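PDB 7CPX: lovastatin nonaketide synthase, polyketide synthase component from Aspergillus terreus, which builds, together with LovC, the dihydromonacolin L nonaketide of lovastatin from nine malonyl-CoA units, using NADPH for reduction and S-adenosylmethionine for methylation. Local coordinates for residues Y1641-Q1653 with M1665-L1679. The protein carries 2 engineered substitutions. Residues are numbered along the deposited sequence; the frame is centred on the assembly and turned at random.
Sequences YPPLVVVGGQTPQ and MPPRPLQTYKRLVDL
Leu1644 and Leu1670 lie side by side on neighbouring parallel strands, 1644-1647 and 1670-1673, which five backbone hydrogen bonds join. The ladder runs from Leu1644 N to Pro1669 O (3.0 Å) to Gly1648 N to Tyr1673 O (2.8 Å); proline suits the first place because only its carbonyl is needed, and glycine the last, since at phi 119° a CB would jam against the preceding carbonyl O. Packing is dense on both faces of strand 1644-1647. On one, Leu1644 sets CG anti to its own N (chi1 -173°), and both its methyls meet Met1665 SD, CD1 at 3.6 Å; this flexible thioether slides past the leucine in the opposite direction. On the other face, Val1645 shares out its methyls, CG2 to the Gln1671 side chain and CG1 to the edge of the Tyr1673 ring, in its plane and 3.5 Å from CE2. Val1647 and Leu1679 cross at about a right angle, CG2 to CD2 at 4.2 Å. Gln1671 and Tyr1673 are partly exposed, where polar ends suit, and the Tyr1673 hydroxyl donates to Gln1671 OE1 (3.2 Å) from well above the amide plane. Looser still are the ends of the pair. Arg1668 lays its guanidinium between Pro1666 CG and the Tyr1641 ring, the planes 39° apart, and at the other, exposed end Lys1674 CB lies near Gln1650 OE1. Helix 1652-1664 makes the crossover of this beta-alpha-beta unit, covering Val1646 with Leu1658 and Ile1661; strand 1689-1693 pairs with the far side of 1644-1647, leaving 1670-1673 at the sheet's edge, while helix 1705-1719 packs on Leu1676.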
ATOM      1  N   TYR A1641     -81.357  18.066  36.061  1.00132.33           N
ATOM      2  CA  TYR A1641     -81.447  18.187  37.509  1.00132.33           C
ATOM      3  C   TYR A1641     -80.701  19.418  38.033  1.00132.33           C
ATOM      4  O   TYR A1641     -81.259  20.182  38.819  1.00132.33           O
ATOM      5  CB  TYR A1641     -80.919  16.917  38.178  1.00132.33           C
ATOM      6  CG  TYR A1641     -81.870  15.748  38.059  1.00132.33           C
ATOM      7  CD1 TYR A1641     -81.895  14.960  36.915  1.00132.33           C
ATOM      8  CD2 TYR A1641     -82.752  15.438  39.085  1.00132.33           C
ATOM      9  CE1 TYR A1641     -82.766  13.894  36.799  1.00132.33           C
ATOM     10  CE2 TYR A1641     -83.627  14.374  38.980  1.00132.33           C
ATOM     11  CZ  TYR A1641     -83.629  13.605  37.835  1.00132.33           C
ATOM     12  OH  TYR A1641     -84.499  12.544  37.724  1.00132.33           O
ATOM     13  N   PRO A1642     -79.453  19.621  37.612  1.00132.41           N
ATOM     14  CA  PRO A1642     -78.756  20.840  38.004  1.00132.41           C
ATOM     15  C   PRO A1642     -79.466  22.059  37.460  1.00132.41           C
ATOM     16  O   PRO A1642     -80.130  21.996  36.407  1.00132.41           O
ATOM     17  CB  PRO A1642     -77.360  20.668  37.382  1.00132.41           C
ATOM     18  CG  PRO A1642     -77.514  19.625  36.346  1.00132.41           C
ATOM     19  CD  PRO A1642     -78.568  18.711  36.863  1.00132.41           C
ATOM     20  N   PRO A1643     -79.367  23.199  38.146  1.00132.33           N
ATOM     21  CA  PRO A1643     -80.092  24.391  37.693  1.00132.33           C
ATOM     22  C   PRO A1643     -79.707  24.771  36.272  1.00132.33           C
ATOM     23  O   PRO A1643     -78.547  24.661  35.872  1.00132.33           O
ATOM     24  CB  PRO A1643     -79.672  25.470  38.697  1.00132.33           C
ATOM     25  CG  PRO A1643     -79.199  24.725  39.891  1.00132.33           C
ATOM     26  CD  PRO A1643     -78.592  23.462  39.371  1.00132.33           C
ATOM     27  N   LEU A1644     -80.698  25.225  35.510  1.00132.26           N
ATOM     28  CA  LEU A1644     -80.507  25.631  34.125  1.00132.26           C
ATOM     29  C   LEU A1644     -80.769  27.125  33.995  1.00132.26           C
ATOM     30  O   LEU A1644     -81.779  27.632  34.496  1.00132.26           O
ATOM     31  CB  LEU A1644     -81.425  24.844  33.189  1.00132.26           C
ATOM     32  CG  LEU A1644     -81.186  25.087  31.697  1.00132.26           C
ATOM     33  CD1 LEU A1644     -81.304  23.789  30.916  1.00132.26           C
ATOM     34  CD2 LEU A1644     -82.157  26.124  31.155  1.00132.26           C
ATOM     35  N   VAL A1645     -79.855  27.820  33.325  1.00131.74           N
ATOM     36  CA  VAL A1645     -79.939  29.263  33.136  1.00131.74           C
ATOM     37  C   VAL A1645     -79.769  29.553  31.652  1.00131.74           C
ATOM     38  O   VAL A1645     -78.742  29.199  31.063  1.00131.74           O
ATOM     39  CB  VAL A1645     -78.875  30.015  33.954  1.00131.74           C
ATOM     40  CG1 VAL A1645     -79.069  31.514  33.819  1.00131.74           C
ATOM     41  CG2 VAL A1645     -78.918  29.590  35.417  1.00131.74           C
ATOM     42  N   VAL A1646     -80.759  30.202  31.054  1.00131.64           N
ATOM     43  CA  VAL A1646     -80.724  30.571  29.644  1.00131.64           C
ATOM     44  C   VAL A1646     -80.398  32.052  29.544  1.00131.64           C
ATOM     45  O   VAL A1646     -80.997  32.878  30.245  1.00131.64           O
ATOM     46  CB  VAL A1646     -82.056  30.253  28.948  1.00131.64           C
ATOM     47  CG1 VAL A1646     -81.924  30.468  27.450  1.00131.64           C
ATOM     48  CG2 VAL A1646     -82.488  28.830  29.252  1.00131.64           C
ATOM     49  N   VAL A1647     -79.436  32.385  28.689  1.00131.24           N
ATOM     50  CA  VAL A1647     -78.994  33.756  28.477  1.00131.24           C
ATOM     51  C   VAL A1647     -79.105  34.064  26.992  1.00131.24           C
ATOM     52  O   VAL A1647     -78.639  33.281  26.155  1.00131.24           O
ATOM     53  CB  VAL A1647     -77.554  33.973  28.973  1.00131.24           C
ATOM     54  CG1 VAL A1647     -77.204  35.452  28.961  1.00131.24           C
ATOM     55  CG2 VAL A1647     -77.377  33.386  30.364  1.00131.24           C
ATOM     56  N   GLY A1648     -79.717  35.203  26.668  1.00132.63           N
ATOM     57  CA  GLY A1648     -79.932  35.613  25.294  1.00132.63           C
ATOM     58  C   GLY A1648     -81.417  35.749  24.990  1.00132.63           C
ATOM     59  O   GLY A1648     -82.191  36.242  25.816  1.00132.63           O
ATOM     60  N   GLY A1649     -81.803  35.300  23.799  1.00133.15           N
ATOM     61  CA  GLY A1649     -83.191  35.353  23.395  1.00133.15           C
ATOM     62  C   GLY A1649     -83.674  36.709  22.937  1.00133.15           C
ATOM     63  O   GLY A1649     -84.886  36.903  22.812  1.00133.15           O
ATOM     64  N   GLN A1650     -82.770  37.661  22.698  1.00134.54           N
ATOM     65  CA  GLN A1650     -83.196  38.992  22.280  1.00134.54           C
ATOM     66  C   GLN A1650     -83.682  38.995  20.836  1.00134.54           C
ATOM     67  O   GLN A1650     -84.727  39.578  20.527  1.00134.54           O
ATOM     68  CB  GLN A1650     -82.051  39.987  22.464  1.00134.54           C
ATOM     69  CG  GLN A1650     -82.446  41.440  22.269  1.00134.54           C
ATOM     70  CD  GLN A1650     -83.402  41.933  23.337  1.00134.54           C
ATOM     71  OE1 GLN A1650     -83.710  41.216  24.290  1.00134.54           O
ATOM     72  NE2 GLN A1650     -83.877  43.163  23.183  1.00134.54           N
ATOM     73  N   THR A1651     -82.941  38.347  19.940  1.00135.05           N
ATOM     74  CA  THR A1651     -83.309  38.338  18.534  1.00135.05           C
ATOM     75  C   THR A1651     -84.584  37.517  18.329  1.00135.05           C
ATOM     76  O   THR A1651     -84.810  36.531  19.034  1.00135.05           O
ATOM     77  CB  THR A1651     -82.173  37.756  17.693  1.00135.05           C
ATOM     78  OG1 THR A1651     -80.931  38.355  18.083  1.00135.05           O
ATOM     79  CG2 THR A1651     -82.401  38.010  16.213  1.00135.05           C
ATOM     80  N   PRO A1652     -85.435  37.900  17.370  1.00134.80           N
ATOM     81  CA  PRO A1652     -86.679  37.134  17.168  1.00134.80           C
ATOM     82  C   PRO A1652     -86.447  35.643  16.982  1.00134.80           C
ATOM     83  O   PRO A1652     -87.193  34.828  17.540  1.00134.80           O
ATOM     84  CB  PRO A1652     -87.280  37.789  15.921  1.00134.80           C
ATOM     85  CG  PRO A1652     -86.801  39.189  15.977  1.00134.80           C
ATOM     86  CD  PRO A1652     -85.413  39.125  16.550  1.00134.80           C
ATOM     87  N   GLN A1653     -85.425  35.258  16.217  1.00133.02           N
ATOM     88  CA  GLN A1653     -85.055  33.849  16.157  1.00133.02           C
ATOM     89  C   GLN A1653     -84.560  33.366  17.511  1.00133.02           C
ATOM     90  O   GLN A1653     -84.860  32.242  17.930  1.00133.02           O
ATOM     91  CB  GLN A1653     -83.991  33.624  15.083  1.00133.02           C
ATOM     92  CG  GLN A1653     -84.557  33.459  13.682  1.00133.02           C
ATOM     93  CD  GLN A1653     -85.373  32.190  13.530  1.00133.02           C
ATOM     94  OE1 GLN A1653     -85.201  31.234  14.287  1.00133.02           O
ATOM     95  NE2 GLN A1653     -86.272  32.176  12.554  1.00133.02           N
ATOM     96  N   MET A1665     -87.603  21.645  27.187  1.00136.14           N
ATOM     97  CA  MET A1665     -86.767  21.246  28.307  1.00136.14           C
ATOM     98  C   MET A1665     -87.594  20.436  29.303  1.00136.14           C
ATOM     99  O   MET A1665     -88.761  20.763  29.551  1.00136.14           O
ATOM    100  CB  MET A1665     -86.178  22.478  28.996  1.00136.14           C
ATOM    101  CG  MET A1665     -85.251  22.170  30.164  1.00136.14           C
ATOM    102  SD  MET A1665     -84.935  23.613  31.201  1.00136.14           S
ATOM    103  CE  MET A1665     -86.525  23.818  32.003  1.00136.14           C
ATOM    104  N   PRO A1666     -87.034  19.382  29.889  1.00136.56           N
ATOM    105  CA  PRO A1666     -87.761  18.640  30.919  1.00136.56           C
ATOM    106  C   PRO A1666     -87.911  19.478  32.173  1.00136.56           C
ATOM    107  O   PRO A1666     -87.256  20.521  32.312  1.00136.56           O
ATOM    108  CB  PRO A1666     -86.871  17.411  31.165  1.00136.56           C
ATOM    109  CG  PRO A1666     -85.510  17.858  30.786  1.00136.56           C
ATOM    110  CD  PRO A1666     -85.698  18.812  29.642  1.00136.56           C
ATOM    111  N   PRO A1667     -88.774  19.070  33.105  1.00136.47           N
ATOM    112  CA  PRO A1667     -88.938  19.853  34.337  1.00136.47           C
ATOM    113  C   PRO A1667     -87.615  20.065  35.053  1.00136.47           C
ATOM    114  O   PRO A1667     -87.022  19.118  35.578  1.00136.47           O
ATOM    115  CB  PRO A1667     -89.904  19.001  35.171  1.00136.47           C
ATOM    116  CG  PRO A1667     -90.640  18.174  34.172  1.00136.47           C
ATOM    117  CD  PRO A1667     -89.663  17.897  33.070  1.00136.47           C
ATOM    118  N   ARG A1668     -87.147  21.310  35.078  1.00135.41           N
ATOM    119  CA  ARG A1668     -85.873  21.660  35.685  1.00135.41           C
ATOM    120  C   ARG A1668     -85.992  23.047  36.288  1.00135.41           C
ATOM    121  O   ARG A1668     -86.807  23.852  35.822  1.00135.41           O
ATOM    122  CB  ARG A1668     -84.731  21.640  34.657  1.00135.41           C
ATOM    123  CG  ARG A1668     -84.499  20.296  33.989  1.00135.41           C
ATOM    124  CD  ARG A1668     -83.940  19.282  34.964  1.00135.41           C
ATOM    125  NE  ARG A1668     -83.579  18.031  34.306  1.00135.41           N
ATOM    126  CZ  ARG A1668     -84.398  17.000  34.140  1.00135.41           C
ATOM    127  NH1 ARG A1668     -85.651  17.033  34.568  1.00135.41           N
ATOM    128  NH2 ARG A1668     -83.948  15.907  33.530  1.00135.41           N
ATOM    129  N   PRO A1669     -85.204  23.362  37.316  1.00134.47           N
ATOM    130  CA  PRO A1669     -85.110  24.759  37.752  1.00134.47           C
ATOM    131  C   PRO A1669     -84.620  25.629  36.606  1.00134.47           C
ATOM    132  O   PRO A1669     -83.711  25.252  35.864  1.00134.47           O
ATOM    133  CB  PRO A1669     -84.103  24.710  38.905  1.00134.47           C
ATOM    134  CG  PRO A1669     -84.139  23.297  39.385  1.00134.47           C
ATOM    135  CD  PRO A1669     -84.415  22.461  38.173  1.00134.47           C
ATOM    136  N   LEU A1670     -85.229  26.804  36.462  1.00132.98           N
ATOM    137  CA  LEU A1670     -84.985  27.640  35.298  1.00132.98           C
ATOM    138  C   LEU A1670     -84.760  29.087  35.704  1.00132.98           C
ATOM    139  O   LEU A1670     -85.480  29.630  36.546  1.00132.98           O
ATOM    140  CB  LEU A1670     -86.156  27.564  34.309  1.00132.98           C
ATOM    141  CG  LEU A1670     -86.007  28.409  33.041  1.00132.98           C
ATOM    142  CD1 LEU A1670     -84.790  27.973  32.243  1.00132.98           C
ATOM    143  CD2 LEU A1670     -87.262  28.324  32.191  1.00132.98           C
ATOM    144  N   GLN A1671     -83.750  29.698  35.091  1.00132.36           N
ATOM    145  CA  GLN A1671     -83.546  31.138  35.128  1.00132.36           C
ATOM    146  C   GLN A1671     -83.376  31.630  33.700  1.00132.36           C
ATOM    147  O   GLN A1671     -82.901  30.895  32.833  1.00132.36           O
ATOM    148  CB  GLN A1671     -82.321  31.527  35.964  1.00132.36           C
ATOM    149  CG  GLN A1671     -82.414  31.140  37.428  1.00132.36           C
ATOM    150  CD  GLN A1671     -81.214  31.612  38.227  1.00132.36           C
ATOM    151  OE1 GLN A1671     -80.186  31.986  37.661  1.00132.36           O
ATOM    152  NE2 GLN A1671     -81.340  31.601  39.549  1.00132.36           N
ATOM    153  N   THR A1672     -83.772  32.877  33.454  1.00132.35           N
ATOM    154  CA  THR A1672     -83.696  33.446  32.116  1.00132.35           C
ATOM    155  C   THR A1672     -83.209  34.883  32.189  1.00132.35           C
ATOM    156  O   THR A1672     -83.617  35.645  33.070  1.00132.35           O
ATOM    157  CB  THR A1672     -85.053  33.394  31.407  1.00132.35           C
ATOM    158  OG1 THR A1672     -86.036  34.081  32.192  1.00132.35           O
ATOM    159  CG2 THR A1672     -85.486  31.954  31.200  1.00132.35           C
ATOM    160  N   TYR A1673     -82.334  35.245  31.252  1.00132.24           N
ATOM    161  CA  TYR A1673     -81.803  36.597  31.161  1.00132.24           C
ATOM    162  C   TYR A1673     -81.695  36.984  29.696  1.00132.24           C
ATOM    163  O   TYR A1673     -81.209  36.199  28.877  1.00132.24           O
ATOM    164  CB  TYR A1673     -80.436  36.700  31.846  1.00132.24           C
ATOM    165  CG  TYR A1673     -80.463  36.279  33.296  1.00132.24           C
ATOM    166  CD1 TYR A1673     -80.762  37.190  34.298  1.00132.24           C
ATOM    167  CD2 TYR A1673     -80.198  34.968  33.663  1.00132.24           C
ATOM    168  CE1 TYR A1673     -80.792  36.810  35.624  1.00132.24           C
ATOM    169  CE2 TYR A1673     -80.226  34.578  34.986  1.00132.24           C
ATOM    170  CZ  TYR A1673     -80.523  35.501  35.962  1.00132.24           C
ATOM    171  OH  TYR A1673     -80.551  35.115  37.282  1.00132.24           O
ATOM    172  N   LYS A1674     -82.148  38.196  29.370  1.00132.07           N
ATOM    173  CA  LYS A1674     -82.154  38.633  27.978  1.00132.07           C
ATOM    174  C   LYS A1674     -80.738  38.756  27.429  1.00132.07           C
ATOM    175  O   LYS A1674     -80.477  38.386  26.278  1.00132.07           O
ATOM    176  CB  LYS A1674     -82.891  39.966  27.852  1.00132.07           C
ATOM    177  CG  LYS A1674     -84.310  39.949  28.396  1.00132.07           C
ATOM    178  CD  LYS A1674     -85.174  38.925  27.678  1.00132.07           C
ATOM    179  CE  LYS A1674     -86.606  38.959  28.176  1.00132.07           C
ATOM    180  NZ  LYS A1674     -87.451  37.936  27.503  1.00132.07           N
ATOM    181  N   ARG A1675     -79.814  39.277  28.232  1.00131.74           N
ATOM    182  CA  ARG A1675     -78.460  39.554  27.777  1.00131.74           C
ATOM    183  C   ARG A1675     -77.467  39.107  28.839  1.00131.74           C
ATOM    184  O   ARG A1675     -77.804  38.964  30.016  1.00131.74           O
ATOM    185  CB  ARG A1675     -78.265  41.046  27.475  1.00131.74           C
ATOM    186  CG  ARG A1675     -79.226  41.598  26.434  1.00131.74           C
ATOM    187  CD  ARG A1675     -79.250  43.117  26.451  1.00131.74           C
ATOM    188  NE  ARG A1675     -79.718  43.636  27.731  1.00131.74           N
ATOM    189  CZ  ARG A1675     -79.871  44.923  28.010  1.00131.74           C
ATOM    190  NH1 ARG A1675     -79.608  45.861  27.116  1.00131.74           N
ATOM    191  NH2 ARG A1675     -80.302  45.278  29.217  1.00131.74           N
ATOM    192  N   LEU A1676     -76.227  38.883  28.401  1.00130.30           N
ATOM    193  CA  LEU A1676     -75.173  38.515  29.339  1.00130.30           C
ATOM    194  C   LEU A1676     -74.881  39.648  30.316  1.00130.30           C
ATOM    195  O   LEU A1676     -74.537  39.393  31.477  1.00130.30           O
ATOM    196  CB  LEU A1676     -73.910  38.122  28.573  1.00130.30           C
ATOM    197  CG  LEU A1676     -72.742  37.586  29.402  1.00130.30           C
ATOM    198  CD1 LEU A1676     -73.179  36.426  30.280  1.00130.30           C
ATOM    199  CD2 LEU A1676     -71.591  37.164  28.504  1.00130.30           C
ATOM    200  N   VAL A1677     -75.014  40.898  29.869  1.00131.29           N
ATOM    201  CA  VAL A1677     -74.892  42.026  30.789  1.00131.29           C
ATOM    202  C   VAL A1677     -75.968  41.945  31.861  1.00131.29           C
ATOM    203  O   VAL A1677     -75.725  42.254  33.034  1.00131.29           O
ATOM    204  CB  VAL A1677     -74.955  43.359  30.020  1.00131.29           C
ATOM    205  CG1 VAL A1677     -73.785  43.469  29.056  1.00131.29           C
ATOM    206  CG2 VAL A1677     -76.281  43.498  29.279  1.00131.29           C
ATOM    207  N   ASP A1678     -77.178  41.527  31.478  1.00133.19           N
ATOM    208  CA  ASP A1678     -78.230  41.319  32.466  1.00133.19           C
ATOM    209  C   ASP A1678     -77.841  40.220  33.444  1.00133.19           C
ATOM    210  O   ASP A1678     -78.145  40.305  34.640  1.00133.19           O
ATOM    211  CB  ASP A1678     -79.547  40.979  31.769  1.00133.19           C
ATOM    212  CG  ASP A1678     -79.978  42.048  30.785  1.00133.19           C
ATOM    213  OD1 ASP A1678     -79.654  43.232  31.011  1.00133.19           O
ATOM    214  OD2 ASP A1678     -80.641  41.704  29.784  1.00133.19           O
ATOM    215  N   LEU A1679     -77.168  39.176  32.954  1.00132.68           N
ATOM    216  CA  LEU A1679     -76.662  38.143  33.851  1.00132.68           C
ATOM    217  C   LEU A1679     -75.677  38.733  34.850  1.00132.68           C
ATOM    218  O   LEU A1679     -75.714  38.402  36.041  1.00132.68           O
ATOM    219  CB  LEU A1679     -75.998  37.025  33.047  1.00132.68           C
ATOM    220  CG  LEU A1679     -75.547  35.805  33.852  1.00132.68           C
ATOM    221  CD1 LEU A1679     -76.746  34.993  34.311  1.00132.68           C
ATOM    222  CD2 LEU A1679     -74.590  34.947  33.041  1.00132.68           C
TER